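Local atomic coordinates of membrane-associated protein VP24 (Marburg virus - Musoke, Kenya, 1980, PDB entry 4OR8), a protein that may act as a minor matrix protein, helping viral nucleocapsid assembly and virion budding, and interacts with the nucleoprotein. Residues 189-193 with 203-207; 206-210 with 237-241; 89-93 with 212-216; 175-179 with 243-248; 71-75 with 93-99. All blocks are in the same frame, centred on the assembly; numbering follows the deposited sequence.

Contact 1: 189-193 with 203-207; sequences KPSSI and IITRV
On one face of the antiparallel ladder that joins 189-193 to 203-207, Ser192 and Thr205 stand next to each other; Ile193 and Ile204 lie on the opposite face, and the facing peptide edges between them carry the hydrogen bonds. This is the beta hairpin of strands 192-196 and 201-206. Ile193 and Ile204 form its hydrogen-bonded pair. Ile193 N gives to Ile204 O at 2.8 Å, and Ile204 N returns the bond to Ile193 O at 2.9 Å. Beyond Ser192 and Thr205, a non-hydrogen-bonded pair whose CA atoms are 4.2 Å apart, Arg206 N bonds to Ser191 O at 3.1 Å. On the Ser192/Thr205 face the two hydroxyls bridge the pair: Ser192 OG and Thr205 OG1 are hydrogen-bonded at 2.6 Å, with the direction left open. Both oxygens lie beside their own backbone N and anti to the carbonyl carbon (chi1 -64° and -57°), which brings them together over the ladder. Tyr22 of the second subunit packs on both side chains, while Ser192 and Ile193 also pair with a strand of that subunit, so the sheet continues across the interface. Arg206 sends its NH1 to Leu181 O. Thr205 CG2, anti to the backbone N, lies 3.4 Å from Ser191 O.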
# COMPACT_ATOMS: atom_id res chain seq x y z
N LYS B 189 -13.21 12.77 -8.08
CA LYS B 189 -12.43 13.00 -6.88
C LYS B 189 -10.96 13.17 -7.22
O LYS B 189 -10.42 12.45 -8.06
CB LYS B 189 -12.63 11.86 -5.88
CG LYS B 189 -13.97 11.91 -5.18
CD LYS B 189 -14.15 10.76 -4.21
CE LYS B 189 -15.32 11.01 -3.27
NZ LYS B 189 -16.55 11.39 -4.01
N PRO B 190 -10.31 14.16 -6.58
CA PRO B 190 -8.89 14.49 -6.79
C PRO B 190 -8.00 13.28 -6.56
O PRO B 190 -7.78 12.88 -5.42
CB PRO B 190 -8.62 15.55 -5.73
CG PRO B 190 -9.95 16.17 -5.48
CD PRO B 190 -10.93 15.05 -5.58
N SER B 191 -7.49 12.71 -7.64
CA SER B 191 -6.68 11.51 -7.56
C SER B 191 -5.21 11.80 -7.80
O SER B 191 -4.37 10.90 -7.73
CB SER B 191 -7.18 10.46 -8.55
OG SER B 191 -7.15 10.97 -9.87
N SER B 192 -4.88 13.06 -8.08
CA SER B 192 -3.52 13.42 -8.44
C SER B 192 -3.09 14.77 -7.88
O SER B 192 -3.92 15.60 -7.51
CB SER B 192 -3.34 13.44 -9.96
OG SER B 192 -3.52 12.14 -10.51
N ILE B 193 -1.78 14.97 -7.82
CA ILE B 193 -1.19 16.26 -7.51
C ILE B 193 -0.18 16.61 -8.60
O ILE B 193 0.77 15.87 -8.82
CB ILE B 193 -0.47 16.24 -6.16
CG1 ILE B 193 -1.43 15.88 -5.04
CG2 ILE B 193 0.16 17.60 -5.89
CD1 ILE B 193 -0.75 15.64 -3.72
N ILE B 203 3.86 14.73 -11.87
CA ILE B 203 2.51 14.32 -11.50
C ILE B 203 2.50 13.09 -10.60
O ILE B 203 3.02 12.03 -10.96
CB ILE B 203 1.66 14.03 -12.75
CG1 ILE B 203 1.37 15.33 -13.51
CG2 ILE B 203 0.35 13.36 -12.35
CD1 ILE B 203 1.97 15.39 -14.89
N ILE B 204 1.90 13.23 -9.42
CA ILE B 204 1.78 12.13 -8.47
C ILE B 204 0.33 11.66 -8.36
O ILE B 204 -0.55 12.42 -7.96
CB ILE B 204 2.28 12.54 -7.08
CG1 ILE B 204 3.73 13.02 -7.16
CG2 ILE B 204 2.13 11.39 -6.10
CD1 ILE B 204 4.21 13.69 -5.90
N THR B 205 0.09 10.40 -8.71
CA THR B 205 -1.26 9.85 -8.71
C THR B 205 -1.37 8.66 -7.76
O THR B 205 -0.51 7.77 -7.76
CB THR B 205 -1.66 9.41 -10.12
OG1 THR B 205 -1.55 10.52 -11.02
CG2 THR B 205 -3.09 8.89 -10.14
N ARG B 206 -2.43 8.63 -6.96
CA ARG B 206 -2.65 7.50 -6.07
C ARG B 206 -3.36 6.35 -6.78
O ARG B 206 -4.45 6.52 -7.34
CB ARG B 206 -3.44 7.92 -4.83
CG ARG B 206 -3.63 6.78 -3.85
CD ARG B 206 -4.30 7.25 -2.57
NE ARG B 206 -4.22 6.21 -1.54
CZ ARG B 206 -4.57 6.39 -0.27
NH1 ARG B 206 -5.04 7.56 0.14
NH2 ARG B 206 -4.46 5.39 0.59
N VAL B 207 -2.72 5.19 -6.77
CA VAL B 207 -3.34 3.97 -7.27
C VAL B 207 -3.53 3.00 -6.10
O VAL B 207 -3.19 3.32 -4.97
CB VAL B 207 -2.48 3.32 -8.37
CG1 VAL B 207 -2.57 4.13 -9.65
CG2 VAL B 207 -1.03 3.17 -7.92

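Contact 2: 206-210 with 237-241; sequences RVNMG and LVAEA
Leu237 spreads its two methyls against the turn at 206-210, CD1 against Val207 CG2 (3.9 Å) and CD2 against Met209 CE (3.8 Å). Met209 crosses Leu237 at about a right angle, and the bend at its chi3 (54°) brings CE against Leu237 CD2. Gly210 faces Ala239 as an antiparallel non-hydrogen-bonded pair, with its CA 3.5 Å from Val238 O in a CA-H...O contact. Its positive phi (152°) is characteristic of glycine. At the far end Glu240 reaches back to the turn. Water 1 accepts a hydrogen bond from Arg206 NE and donates to Val207 O and Glu240 OE1; water 2 joins Asn208 O to the same OE1. Arg206 NH2 and Glu240 OE2 make a salt bridge at 3.1 Å, the guanidinium and carboxylate planes 83° apart. Glu240 OE2 also pairs with Arg244 of its own chain and of the second subunit, but its position is doubtful. Arg206 bonds Leu181 O through NH1. Val207 N to Gly210 O (2.7 Å) and Gly210 N to Val207 O (3.3 Å) close a two-residue beta-hairpin turn between strands 201-206 and 210-221, here laid against the point where strand 228-239 passes into helix 240-244.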
# COMPACT_ATOMS: atom_id res chain seq x y z
N ARG B 206 -2.43 8.63 -6.96
CA ARG B 206 -2.65 7.50 -6.07
C ARG B 206 -3.36 6.35 -6.78
O ARG B 206 -4.45 6.52 -7.34
CB ARG B 206 -3.44 7.92 -4.83
CG ARG B 206 -3.63 6.78 -3.85
CD ARG B 206 -4.30 7.25 -2.57
NE ARG B 206 -4.22 6.21 -1.54
CZ ARG B 206 -4.57 6.39 -0.27
NH1 ARG B 206 -5.04 7.56 0.14
NH2 ARG B 206 -4.46 5.39 0.59
N VAL B 207 -2.72 5.19 -6.77
CA VAL B 207 -3.34 3.97 -7.27
C VAL B 207 -3.53 3.00 -6.10
O VAL B 207 -3.19 3.32 -4.97
CB VAL B 207 -2.48 3.32 -8.37
CG1 VAL B 207 -2.57 4.13 -9.65
CG2 VAL B 207 -1.03 3.17 -7.92
N ASN B 208 -4.08 1.82 -6.38
CA ASN B 208 -4.30 0.83 -5.34
C ASN B 208 -3.00 0.35 -4.69
O ASN B 208 -2.98 0.00 -3.50
CB ASN B 208 -5.07 -0.37 -5.89
CG ASN B 208 -6.51 -0.04 -6.20
OD1 ASN B 208 -7.14 0.77 -5.52
ND2 ASN B 208 -7.05 -0.68 -7.23
N MET B 209 -1.92 0.35 -5.46
CA MET B 209 -0.65 -0.18 -4.99
C MET B 209 0.18 0.86 -4.26
O MET B 209 1.11 0.53 -3.52
CB MET B 209 0.16 -0.76 -6.16
CG MET B 209 -0.49 -1.97 -6.80
SD MET B 209 0.56 -2.76 -8.02
CE MET B 209 2.05 -3.03 -7.07
N GLY B 210 -0.16 2.12 -4.46
CA GLY B 210 0.57 3.21 -3.84
C GLY B 210 0.50 4.46 -4.68
O GLY B 210 -0.56 4.81 -5.19
N LEU B 237 6.88 3.73 -9.16
CA LEU B 237 5.80 3.47 -8.23
C LEU B 237 6.32 3.39 -6.80
O LEU B 237 7.13 2.52 -6.47
CB LEU B 237 5.09 2.17 -8.60
CG LEU B 237 3.92 1.74 -7.70
CD1 LEU B 237 2.82 2.77 -7.74
CD2 LEU B 237 3.40 0.38 -8.13
N VAL B 238 5.87 4.31 -5.95
CA VAL B 238 6.21 4.27 -4.54
C VAL B 238 5.11 3.57 -3.76
O VAL B 238 3.96 4.03 -3.75
CB VAL B 238 6.47 5.67 -3.96
CG1 VAL B 238 6.76 5.57 -2.47
CG2 VAL B 238 7.64 6.34 -4.67
N ALA B 239 5.45 2.47 -3.11
CA ALA B 239 4.49 1.69 -2.34
C ALA B 239 3.95 2.49 -1.17
O ALA B 239 4.67 3.26 -0.54
CB ALA B 239 5.13 0.40 -1.85
N GLU B 240 2.67 2.29 -0.88
CA GLU B 240 1.96 3.03 0.15
C GLU B 240 2.65 2.98 1.51
O GLU B 240 2.72 3.98 2.21
CB GLU B 240 0.54 2.49 0.26
CG GLU B 240 -0.40 3.32 1.10
CD GLU B 240 -1.83 2.82 1.01
OE1 GLU B 240 -2.12 2.02 0.10
OE2 GLU B 240 -2.66 3.23 1.86
N ALA B 241 3.16 1.80 1.87
CA ALA B 241 3.80 1.59 3.17
C ALA B 241 5.02 2.50 3.39
O ALA B 241 5.31 2.90 4.52
CB ALA B 241 4.18 0.14 3.34
O HOH W 1 -2.99 3.84 -2.33
O HOH W 2 -1.27 0.15 -1.29

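Contact 3: 89-93 with 212-216; sequences LFSHL and LVEVR
Leu212 puts CD2 over one face of the Phe90 ring, 4.0 Å from its centroid and 20° off the normal, a CH-pi contact. Leu89 CG lies on the opposite ring face, so the phenyl is held between two leucines. The same Leu212 methyl meets Leu93 CD1 tip to tip at 3.9 Å. Val213, like Val215 after the next residue, alternates to the other side of strand 210-221 and packs on helix 104-115. Between them Glu214 stretches out with CG anti to its backbone N (chi1 160°) and slides past Leu93, whose CD2 is 3.9 Å from Glu214 CD. Its carboxylate ends at the edge of the His92 imidazole, with OE1 in the ring plane. His92 has two conformers, and every contact of its ring described here holds for one of them. In that conformer the bond from His92 NE2 to Glu214 OE1 is weak at 3.5 Å; the stronger partner of both groups is Tyr22 OH of the second subunit, which bonds to NE2 and OE1 alike. Arg216, fully extended beyond CG, lays its guanidinium beside Glu214 and forms a salt bridge, NE to Glu214 OE2 at 2.9 Å, with the oxygen 26° out of the guanidinium plane. Its NH2 lies above the centre of the His92 ring, the guanidinium standing steeply to it. Helix 91-94 thus lies against the face bearing Leu212, Glu214 and Arg216, while strands 201-206 and 228-239 flank the central strand in the sheet.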
# COMPACT_ATOMS: atom_id res chain seq x y z
N LEU B 89 -5.82 4.35 -19.45
CA LEU B 89 -5.84 5.48 -18.53
C LEU B 89 -4.49 6.20 -18.53
O LEU B 89 -4.43 7.43 -18.54
CB LEU B 89 -6.20 5.02 -17.12
CG LEU B 89 -6.35 6.12 -16.07
CD1 LEU B 89 -7.44 7.11 -16.47
CD2 LEU B 89 -6.65 5.49 -14.72
N PHE B 90 -3.41 5.43 -18.51
CA PHE B 90 -2.06 5.99 -18.55
C PHE B 90 -1.38 5.67 -19.88
O PHE B 90 -0.37 4.97 -19.92
CB PHE B 90 -1.21 5.43 -17.40
CG PHE B 90 -1.83 5.58 -16.05
CD1 PHE B 90 -1.66 6.73 -15.30
CD2 PHE B 90 -2.59 4.55 -15.50
CE1 PHE B 90 -2.23 6.87 -14.05
CE2 PHE B 90 -3.16 4.68 -14.25
CZ PHE B 90 -2.98 5.84 -13.53
N SER B 91 -1.95 6.19 -20.97
CA SER B 91 -1.43 5.93 -22.31
C SER B 91 0.01 6.40 -22.49
O SER B 91 0.85 5.67 -23.01
CB SER B 91 -2.32 6.61 -23.35
OG SER B 91 -3.66 6.17 -23.25
N HIS B 92 0.28 7.62 -22.06
CA HIS B 92 1.60 8.23 -22.19
C HIS B 92 2.67 7.44 -21.44
O HIS B 92 3.86 7.58 -21.72
CB HIS B 92 1.56 9.66 -21.66
CG HIS B 92 0.85 9.79 -20.35
ND1 HIS B 92 -0.53 9.81 -20.25
CD2 HIS B 92 1.32 9.88 -19.09
CE1 HIS B 92 -0.87 9.92 -18.97
NE2 HIS B 92 0.24 9.96 -18.25
N LEU B 93 2.24 6.63 -20.49
CA LEU B 93 3.16 5.82 -19.70
C LEU B 93 3.29 4.39 -20.24
O LEU B 93 4.40 3.89 -20.43
CB LEU B 93 2.73 5.78 -18.24
CG LEU B 93 2.64 7.13 -17.52
CD1 LEU B 93 2.36 6.95 -16.05
CD2 LEU B 93 3.91 7.93 -17.73
N LEU B 212 1.85 6.54 -7.95
CA LEU B 212 2.55 6.56 -9.23
C LEU B 212 3.19 7.93 -9.42
O LEU B 212 2.49 8.94 -9.50
CB LEU B 212 1.57 6.27 -10.37
CG LEU B 212 2.13 5.66 -11.65
CD1 LEU B 212 2.86 4.36 -11.37
CD2 LEU B 212 1.01 5.45 -12.66
N VAL B 213 4.51 7.96 -9.46
CA VAL B 213 5.24 9.21 -9.63
C VAL B 213 5.72 9.36 -11.07
O VAL B 213 6.54 8.57 -11.54
CB VAL B 213 6.44 9.30 -8.67
CG1 VAL B 213 7.23 10.57 -8.94
CG2 VAL B 213 5.97 9.26 -7.23
N GLU B 214 5.21 10.38 -11.75
CA GLU B 214 5.48 10.57 -13.17
C GLU B 214 6.15 11.92 -13.44
O GLU B 214 5.71 12.95 -12.93
CB GLU B 214 4.16 10.48 -13.94
CG GLU B 214 4.20 11.10 -15.32
CD GLU B 214 2.82 11.17 -15.95
OE1 GLU B 214 1.84 10.76 -15.29
OE2 GLU B 214 2.72 11.64 -17.10
N VAL B 215 7.21 11.90 -14.24
CA VAL B 215 7.91 13.14 -14.59
C VAL B 215 8.05 13.33 -16.10
O VAL B 215 8.58 12.47 -16.80
CB VAL B 215 9.32 13.18 -13.96
CG1 VAL B 215 10.03 14.47 -14.35
CG2 VAL B 215 9.23 13.06 -12.45
N ARG B 216 7.58 14.47 -16.59
CA ARG B 216 7.77 14.82 -18.00
C ARG B 216 8.80 15.94 -18.11
O ARG B 216 8.55 17.07 -17.71
CB ARG B 216 6.45 15.26 -18.63
CG ARG B 216 5.36 14.19 -18.59
CD ARG B 216 4.04 14.73 -19.11
NE ARG B 216 2.98 13.72 -19.08
CZ ARG B 216 1.73 13.94 -19.48
NH1 ARG B 216 1.38 15.13 -19.95
NH2 ARG B 216 0.83 12.97 -19.41

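Contact 4: 175-179 with 243-248; sequences FNKMF and LREHSQ
The C-terminal end of helix 161-178 packs here on the short helix 240-244 and the residues after it, with Leu243 set among three side chains of 175-179. Leu243 CD2 sits over one face of the Phe175 ring, 3.8 Å from the centroid and 19° off the normal, as a CH-pi contact. Its other methyl, CD1, touches Met178 CE at 3.6 Å, and Leu243 CB rests 3.9 Å from Phe179 CE2. The edge of the Phe175 ring faces His246 O, with CD2 3.4 Å away. Phe179, just past helix 161-178, meets the other segment farther on: Ser247 CB is 3.8 Å from its CE2, and Arg244 turns a guanidinium face to its CE1, the two planes 57° apart. A bend at chi3 swings the Arg244 head back to the ring, where it also pairs with Glu240, whose OE2 is less surely placed. Ser247 OG is occupied by Arg244 O (3.1 Å), and His246 NE2 by Val60 O. Leu111 of helix 104-115 touches Phe175, Met178 and Leu243. Hydrophobic and ring contacts therefore dominate the join, while the polar ends of Arg244 and His246 find their main partners beyond it.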
# COMPACT_ATOMS: atom_id res chain seq x y z
N PHE B 175 3.42 14.16 3.29
CA PHE B 175 3.09 12.75 3.15
C PHE B 175 1.66 12.52 3.58
O PHE B 175 0.91 11.79 2.94
CB PHE B 175 4.03 11.90 4.01
CG PHE B 175 5.42 11.78 3.46
CD1 PHE B 175 5.68 12.06 2.13
CD2 PHE B 175 6.46 11.39 4.28
CE1 PHE B 175 6.96 11.95 1.63
CE2 PHE B 175 7.74 11.27 3.78
CZ PHE B 175 7.99 11.56 2.46
N ASN B 176 1.29 13.17 4.68
CA ASN B 176 -0.05 13.03 5.24
C ASN B 176 -1.14 13.56 4.31
O ASN B 176 -2.22 12.98 4.22
CB ASN B 176 -0.13 13.72 6.60
CG ASN B 176 -1.52 13.66 7.19
OD1 ASN B 176 -1.90 12.68 7.82
ND2 ASN B 176 -2.30 14.72 6.98
N LYS B 177 -0.87 14.67 3.63
CA LYS B 177 -1.87 15.24 2.74
C LYS B 177 -1.96 14.45 1.44
O LYS B 177 -2.97 14.51 0.74
CB LYS B 177 -1.61 16.73 2.49
CG LYS B 177 -0.35 17.05 1.72
CD LYS B 177 0.16 18.44 2.06
CE LYS B 177 -0.93 19.49 1.95
NZ LYS B 177 -0.42 20.86 2.27
N MET B 178 -0.91 13.69 1.12
CA MET B 178 -0.94 12.79 -0.02
C MET B 178 -1.95 11.67 0.19
O MET B 178 -2.52 11.14 -0.77
CB MET B 178 0.44 12.18 -0.26
CG MET B 178 1.46 13.13 -0.84
SD MET B 178 2.99 12.25 -1.19
CE MET B 178 2.38 10.93 -2.23
N PHE B 179 -2.17 11.31 1.45
CA PHE B 179 -3.15 10.29 1.79
C PHE B 179 -4.58 10.83 1.80
O PHE B 179 -5.53 10.08 2.02
CB PHE B 179 -2.81 9.63 3.12
CG PHE B 179 -1.69 8.64 3.02
CD1 PHE B 179 -1.93 7.35 2.59
CD2 PHE B 179 -0.39 9.00 3.34
CE1 PHE B 179 -0.91 6.43 2.49
CE2 PHE B 179 0.64 8.08 3.24
CZ PHE B 179 0.38 6.80 2.82
N LEU B 243 5.41 5.59 2.63
CA LEU B 243 5.01 6.90 3.12
C LEU B 243 4.11 6.83 4.34
O LEU B 243 4.09 7.75 5.16
CB LEU B 243 4.32 7.68 2.00
CG LEU B 243 5.11 7.77 0.69
CD1 LEU B 243 4.32 8.51 -0.37
CD2 LEU B 243 6.45 8.45 0.93
N ARG B 244 3.36 5.74 4.48
CA ARG B 244 2.43 5.59 5.60
C ARG B 244 3.18 5.49 6.92
O ARG B 244 2.68 5.91 7.97
CB ARG B 244 1.53 4.38 5.40
CG ARG B 244 0.46 4.23 6.46
CD ARG B 244 -0.50 3.11 6.13
NE ARG B 244 -1.28 3.38 4.93
CZ ARG B 244 -2.31 4.23 4.88
NH1 ARG B 244 -2.66 4.90 5.97
NH2 ARG B 244 -2.97 4.41 3.75
N GLU B 245 4.38 4.94 6.86
CA GLU B 245 5.25 4.86 8.03
C GLU B 245 5.60 6.25 8.57
O GLU B 245 5.88 6.40 9.75
CB GLU B 245 6.53 4.10 7.66
CG GLU B 245 7.52 3.92 8.79
CD GLU B 245 8.71 3.08 8.39
OE1 GLU B 245 8.67 2.46 7.31
OE2 GLU B 245 9.70 3.04 9.16
N HIS B 246 5.56 7.25 7.70
CA HIS B 246 5.97 8.61 8.08
C HIS B 246 4.90 9.66 7.78
O HIS B 246 5.23 10.79 7.42
CB HIS B 246 7.27 8.98 7.36
CG HIS B 246 8.36 7.97 7.52
ND1 HIS B 246 9.07 7.82 8.69
CD2 HIS B 246 8.86 7.06 6.65
CE1 HIS B 246 9.96 6.86 8.54
NE2 HIS B 246 9.85 6.38 7.31
N SER B 247 3.63 9.30 7.94
CA SER B 247 2.54 10.20 7.59
C SER B 247 1.75 10.65 8.82
O SER B 247 0.98 11.61 8.76
CB SER B 247 1.59 9.54 6.59
OG SER B 247 0.97 8.39 7.16
N GLN B 248 1.94 9.95 9.93
CA GLN B 248 1.23 10.27 11.16
C GLN B 248 2.20 10.73 12.24
O GLN B 248 2.94 11.69 12.06
CB GLN B 248 0.42 9.07 11.65
CG GLN B 248 -0.70 8.65 10.71
CD GLN B 248 -1.91 9.57 10.77
OE1 GLN B 248 -1.87 10.69 10.27
NE2 GLN B 248 -2.98 9.10 11.40

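Contact 5: 71-75 with 93-99; sequences LHHLK and LFKNPKS
A pocket of oxygens in the type I beta turn Asn96-Ser99 receives the ammonium of Lys75, just after helix 68-73. Lys75 NZ donates to Ser99 OG at 2.9 Å and to Ser99 O at the same distance, the latter with the donor tilted 33° from the carbonyl plane. Asn96 O is also near, 2.8 Å from NZ, and would probably help to stabilise the ammonium charge. Successive bends at chi3 and chi4 (72° and 63°) curl the lysine tip into the turn. The turn is braced from within by an Asx turn, Lys98 N to Asn96 OD1, with the donor well above the carbonyl plane. Beside the pocket, Phe94 lies along Leu74, the two side chains pointing the same way with Leu74 CB 3.5 Å from Phe94 CD1. Leu71 crosses at the ring's far end, CD2 to Phe94 CE1 at 4.1 Å, and its carbonyl O faces the ring edge. Where the backbones come closest, Lys75 CA makes a CA-H...O contact with Phe94 O (3.4 Å). Arg87 of helix 84-89 bonds both Leu74 O and Phe94 O, linking the 71-75 segment to helix 91-94, while Leu71 packs on strands 100-101 and 228-239.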
# COMPACT_ATOMS: atom_id res chain seq x y z
N LEU B 71 4.99 -3.30 -13.56
CA LEU B 71 5.13 -2.05 -14.31
C LEU B 71 5.73 -2.27 -15.69
O LEU B 71 5.28 -1.69 -16.68
CB LEU B 71 5.99 -1.04 -13.54
CG LEU B 71 5.33 -0.27 -12.40
CD1 LEU B 71 6.35 0.62 -11.72
CD2 LEU B 71 4.16 0.55 -12.92
N HIS B 72 6.75 -3.11 -15.75
CA HIS B 72 7.41 -3.41 -17.01
C HIS B 72 6.48 -4.16 -17.95
O HIS B 72 6.44 -3.88 -19.15
CB HIS B 72 8.71 -4.18 -16.79
CG HIS B 72 9.85 -3.32 -16.35
ND1 HIS B 72 10.10 -3.03 -15.03
CD2 HIS B 72 10.80 -2.67 -17.06
CE1 HIS B 72 11.16 -2.24 -14.94
NE2 HIS B 72 11.61 -2.01 -16.17
N HIS B 73 5.72 -5.10 -17.41
CA HIS B 73 4.79 -5.89 -18.21
C HIS B 73 3.64 -5.05 -18.79
O HIS B 73 3.20 -5.27 -19.91
CB HIS B 73 4.22 -7.05 -17.40
CG HIS B 73 3.29 -7.93 -18.17
ND1 HIS B 73 3.67 -8.56 -19.34
CD2 HIS B 73 2.00 -8.27 -17.95
CE1 HIS B 73 2.65 -9.26 -19.80
NE2 HIS B 73 1.62 -9.10 -18.98
N LEU B 74 3.18 -4.07 -18.01
CA LEU B 74 2.09 -3.21 -18.44
C LEU B 74 2.44 -2.32 -19.64
O LEU B 74 1.55 -1.72 -20.26
CB LEU B 74 1.62 -2.33 -17.27
CG LEU B 74 0.94 -3.04 -16.09
CD1 LEU B 74 0.65 -2.05 -14.98
CD2 LEU B 74 -0.33 -3.73 -16.54
N LYS B 75 3.72 -2.23 -19.97
CA LYS B 75 4.14 -1.49 -21.16
C LYS B 75 3.92 -2.33 -22.41
O LYS B 75 4.03 -1.83 -23.53
CB LYS B 75 5.60 -1.03 -21.05
CG LYS B 75 5.79 0.26 -20.27
CD LYS B 75 7.27 0.59 -20.12
CE LYS B 75 7.87 1.06 -21.44
NZ LYS B 75 7.23 2.32 -21.92
N LEU B 93 2.24 6.63 -20.49
CA LEU B 93 3.16 5.82 -19.70
C LEU B 93 3.29 4.39 -20.24
O LEU B 93 4.40 3.89 -20.43
CB LEU B 93 2.73 5.78 -18.24
CG LEU B 93 2.64 7.13 -17.52
CD1 LEU B 93 2.36 6.95 -16.05
CD2 LEU B 93 3.91 7.93 -17.73
N PHE B 94 2.16 3.74 -20.49
CA PHE B 94 2.17 2.32 -20.86
C PHE B 94 2.07 2.06 -22.36
O PHE B 94 2.63 1.09 -22.86
CB PHE B 94 1.06 1.58 -20.13
CG PHE B 94 1.18 1.61 -18.64
CD1 PHE B 94 2.29 1.06 -18.01
CD2 PHE B 94 0.20 2.20 -17.86
CE1 PHE B 94 2.41 1.09 -16.64
CE2 PHE B 94 0.32 2.23 -16.49
CZ PHE B 94 1.43 1.68 -15.87
N LYS B 95 1.35 2.91 -23.07
CA LYS B 95 1.20 2.76 -24.51
C LYS B 95 2.14 3.71 -25.26
O LYS B 95 1.88 4.12 -26.39
CB LYS B 95 -0.25 2.96 -24.92
CG LYS B 95 -1.20 2.00 -24.22
CD LYS B 95 -2.65 2.32 -24.51
CE LYS B 95 -2.98 2.07 -25.96
NZ LYS B 95 -4.45 2.17 -26.19
N ASN B 96 3.24 4.06 -24.59
CA ASN B 96 4.32 4.82 -25.20
C ASN B 96 5.64 4.12 -24.88
O ASN B 96 6.10 4.17 -23.74
CB ASN B 96 4.34 6.25 -24.67
CG ASN B 96 5.59 7.01 -25.10
OD1 ASN B 96 6.18 6.73 -26.14
ND2 ASN B 96 6.00 7.98 -24.28
N PRO B 97 6.24 3.47 -25.88
CA PRO B 97 7.45 2.67 -25.68
C PRO B 97 8.65 3.51 -25.25
O PRO B 97 9.58 2.98 -24.65
CB PRO B 97 7.70 2.05 -27.06
CG PRO B 97 6.38 2.11 -27.76
CD PRO B 97 5.73 3.37 -27.26
N LYS B 98 8.62 4.81 -25.56
CA LYS B 98 9.75 5.69 -25.26
C LYS B 98 9.88 6.05 -23.78
O LYS B 98 10.97 6.42 -23.33
CB LYS B 98 9.68 6.96 -26.11
CG LYS B 98 10.44 6.87 -27.42
CD LYS B 98 10.53 8.23 -28.09
CE LYS B 98 11.43 8.19 -29.32
NZ LYS B 98 12.82 7.77 -28.97
N SER B 99 8.79 5.94 -23.04
CA SER B 99 8.83 6.24 -21.61
C SER B 99 9.63 5.16 -20.88
O SER B 99 9.56 3.98 -21.24
CB SER B 99 7.42 6.33 -21.03
OG SER B 99 6.82 5.05 -20.95

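Contacts 1, 2 and 3 share one sheet: contact 1 runs into contact 2 through Arg206 and Val207, and Thr205 O lies 2.7 Å from Leu212 N where contacts 1 and 3 meet, probably a hydrogen bond. Contact 4 extends this group from helix 240-244, which it shares with contact 2; Glu240 CG is 3.4 Å from Phe179 CE1. On the other flank, contact 5 uses the helix of contact 3 and shares Leu93, their centres about 9 Å apart, and reaches contact 2 by Leu71 against Leu237. Contacts 4 and 5 lie farthest apart, with centres about 28 Å distant. All five touch the second subunit.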